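Local coordinates for phosphoserine aminotransferase (Bacillus alcalophilus, PDB 1W23), which catalyses the reversible, pyridoxal-phosphate-dependent transfer of an amino group between phosphoserine and 2-oxoglutarate in the biosynthesis of serine, at residues Ser175-Lys183 with Ala260-Glu268. Residues are numbered along the deposited sequence; the frame is centred on the assembly and turned at random.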
# COMPACT_ATOMS: atom_id res chain seq x y z
N SER A 175 -13.20 -10.93 -2.81
CA SER A 175 -12.94 -12.00 -3.76
C SER A 175 -14.01 -12.17 -4.83
O SER A 175 -13.89 -13.09 -5.65
CB SER A 175 -12.61 -13.29 -3.02
OG SER A 175 -13.64 -13.61 -2.09
N ASP A 176 -14.99 -11.26 -4.95
CA ASP A 176 -15.90 -11.30 -6.09
C ASP A 176 -16.31 -9.94 -6.62
O ASP A 176 -17.14 -9.89 -7.55
CB ASP A 176 -17.14 -12.16 -5.84
CG ASP A 176 -18.18 -11.54 -4.89
OD1 ASP A 176 -17.85 -10.47 -4.31
OD2 ASP A 176 -19.26 -12.16 -4.75
N ILE A 177 -15.72 -8.84 -6.19
CA ILE A 177 -16.13 -7.53 -6.74
C ILE A 177 -15.88 -7.50 -8.26
O ILE A 177 -14.85 -7.90 -8.76
CB ILE A 177 -15.38 -6.39 -6.05
CG1 ILE A 177 -15.93 -5.03 -6.44
CG2 ILE A 177 -13.85 -6.51 -6.22
CD1 ILE A 177 -15.49 -3.87 -5.56
N LEU A 178 -16.87 -6.96 -8.96
CA LEU A 178 -16.77 -6.78 -10.43
C LEU A 178 -16.51 -8.07 -11.18
O LEU A 178 -15.93 -8.11 -12.24
CB LEU A 178 -15.79 -5.66 -10.80
CG LEU A 178 -15.85 -5.07 -12.18
CD1 LEU A 178 -17.20 -4.98 -12.82
CD2 LEU A 178 -15.13 -3.71 -12.19
N SER A 179 -17.13 -9.15 -10.64
CA SER A 179 -17.24 -10.42 -11.36
C SER A 179 -18.61 -10.63 -12.01
O SER A 179 -18.81 -11.64 -12.68
CB SER A 179 -16.97 -11.58 -10.41
OG SER A 179 -17.93 -11.65 -9.37
N ARG A 180 -19.49 -9.68 -11.78
CA ARG A 180 -20.90 -9.73 -12.18
C ARG A 180 -21.51 -8.38 -11.93
O ARG A 180 -20.96 -7.58 -11.17
CB ARG A 180 -21.65 -10.83 -11.41
CG ARG A 180 -21.49 -10.73 -9.90
CD ARG A 180 -22.07 -11.95 -9.20
NE ARG A 180 -21.82 -11.79 -7.75
CZ ARG A 180 -22.41 -12.54 -6.81
NH1 ARG A 180 -23.26 -13.53 -7.12
NH2 ARG A 180 -22.17 -12.28 -5.51
N PRO A 181 -22.68 -8.11 -12.51
CA PRO A 181 -23.37 -6.85 -12.16
C PRO A 181 -23.73 -6.80 -10.68
O PRO A 181 -23.95 -7.83 -10.05
CB PRO A 181 -24.62 -6.86 -13.07
CG PRO A 181 -24.22 -7.75 -14.22
CD PRO A 181 -23.42 -8.86 -13.52
N LEU A 182 -23.85 -5.58 -10.18
CA LEU A 182 -24.18 -5.31 -8.79
C LEU A 182 -25.12 -4.13 -8.69
O LEU A 182 -24.83 -3.14 -9.33
CB LEU A 182 -22.84 -5.03 -8.11
CG LEU A 182 -22.79 -4.79 -6.63
CD1 LEU A 182 -23.31 -5.93 -5.82
CD2 LEU A 182 -21.34 -4.51 -6.17
N LYS A 183 -26.10 -4.19 -7.83
CA LYS A 183 -26.97 -3.08 -7.45
C LYS A 183 -26.34 -2.38 -6.24
O LYS A 183 -26.60 -2.78 -5.09
CB LYS A 183 -28.37 -3.57 -7.07
CG LYS A 183 -29.40 -2.56 -6.60
CD LYS A 183 -30.85 -3.11 -6.54
CE LYS A 183 -31.76 -2.61 -5.44
NZ LYS A 183 -32.74 -3.62 -4.94
N ALA A 260 -19.37 -5.89 -16.84
CA ALA A 260 -19.76 -6.83 -15.82
C ALA A 260 -20.64 -7.93 -16.35
O ALA A 260 -20.55 -9.08 -15.88
CB ALA A 260 -20.45 -6.07 -14.68
N GLU A 261 -21.55 -7.63 -17.28
CA GLU A 261 -22.42 -8.68 -17.82
C GLU A 261 -21.61 -9.70 -18.58
O GLU A 261 -21.83 -10.93 -18.51
CB GLU A 261 -23.52 -8.08 -18.73
CG GLU A 261 -24.50 -7.22 -18.02
CD GLU A 261 -25.73 -6.98 -18.91
OE1 GLU A 261 -25.74 -7.26 -20.14
OE2 GLU A 261 -26.76 -6.50 -18.34
N ALA A 262 -20.64 -9.23 -19.39
CA ALA A 262 -19.84 -10.17 -20.19
C ALA A 262 -18.95 -11.01 -19.31
O ALA A 262 -18.78 -12.21 -19.57
CB ALA A 262 -19.02 -9.45 -21.25
N ILE A 263 -18.37 -10.41 -18.28
CA ILE A 263 -17.45 -11.15 -17.44
C ILE A 263 -18.24 -12.17 -16.64
O ILE A 263 -17.72 -13.30 -16.37
CB ILE A 263 -16.52 -10.27 -16.62
CG1 ILE A 263 -15.24 -11.06 -16.22
CG2 ILE A 263 -17.14 -9.75 -15.35
CD1 ILE A 263 -14.27 -11.47 -17.29
N ALA A 264 -19.47 -11.87 -16.22
CA ALA A 264 -20.28 -12.89 -15.54
C ALA A 264 -20.52 -14.11 -16.43
O ALA A 264 -20.45 -15.23 -15.95
CB ALA A 264 -21.63 -12.33 -15.12
N LYS A 265 -20.82 -13.89 -17.72
CA LYS A 265 -20.99 -15.00 -18.64
C LYS A 265 -19.72 -15.87 -18.71
O LYS A 265 -19.79 -17.11 -18.63
CB LYS A 265 -21.32 -14.47 -20.04
CG LYS A 265 -21.54 -15.50 -21.11
CD LYS A 265 -21.81 -14.80 -22.46
CE LYS A 265 -21.65 -15.84 -23.58
NZ LYS A 265 -22.79 -16.78 -23.53
N GLN A 266 -18.55 -15.23 -18.83
CA GLN A 266 -17.29 -15.93 -18.87
C GLN A 266 -17.06 -16.70 -17.58
O GLN A 266 -16.61 -17.86 -17.61
CB GLN A 266 -16.12 -14.97 -19.10
CG GLN A 266 -16.03 -14.29 -20.45
CD GLN A 266 -15.22 -15.13 -21.43
OE1 GLN A 266 -15.78 -16.03 -22.05
NE2 GLN A 266 -13.93 -14.95 -21.65
N ASN A 267 -17.32 -16.08 -16.46
CA ASN A 267 -17.06 -16.66 -15.14
C ASN A 267 -17.98 -17.86 -14.90
O ASN A 267 -17.54 -18.89 -14.37
CB ASN A 267 -17.22 -15.61 -14.05
CG ASN A 267 -16.07 -14.59 -14.06
OD1 ASN A 267 -14.98 -14.85 -14.54
ND2 ASN A 267 -16.36 -13.41 -13.49
N GLU A 268 -19.26 -17.71 -15.29
CA GLU A 268 -20.17 -18.86 -15.15
C GLU A 268 -19.68 -20.04 -16.00
O GLU A 268 -19.76 -21.18 -15.56
CB GLU A 268 -21.59 -18.42 -15.51
CG GLU A 268 -22.18 -17.47 -14.47
CD GLU A 268 -23.49 -16.82 -14.75
OE1 GLU A 268 -23.94 -15.95 -13.99
OE2 GLU A 268 -24.11 -17.20 -15.77
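Ser179, Arg180 and Pro181 lie against one flank of helix 259-279, illustrating how a loop of the fold-type I architecture of this class-V aminotransferase can settle on a helix where alanines leave its surface low. The loop follows strand 169-172 of the central sheet, and within it Ser175 touches the pyridoxal phosphate. A type II turn from Asp176 to Ser179 shapes it: Asp176 O accepts both Ser179 N and, at 2.7 Å, Ser179 OG. Beyond the turn, extended Arg180 forms a salt bridge from NH2 to Asp176 OD2 at 3.0 Å.

Apolar packing uses the helix alanines. Ala260 CB touches both Leu178 CD1, 3.9 Å away, and the Arg180-Pro181 peptide, while Ala264 CB meets Arg180 CB at 4.0 Å. At the exposed margin Pro181 CG rests on Glu261 CG, the side chains crossing at about a right angle. Ile263 CG2 lies near the carbonyl oxygens of Leu178 and Ser179.

The polar link is Asn267, whose OD1 is hydrogen-bonded to Lys270 NZ and ND2 also to Asn339 OD1. CG lies opposite the carbonyl carbon (chi1 -72°), which brings the amide to the loop; ND2 donates to a lone pair of Ser179 O in the carbonyl plane, 3.1 Å away with an N-H...O angle of 143°.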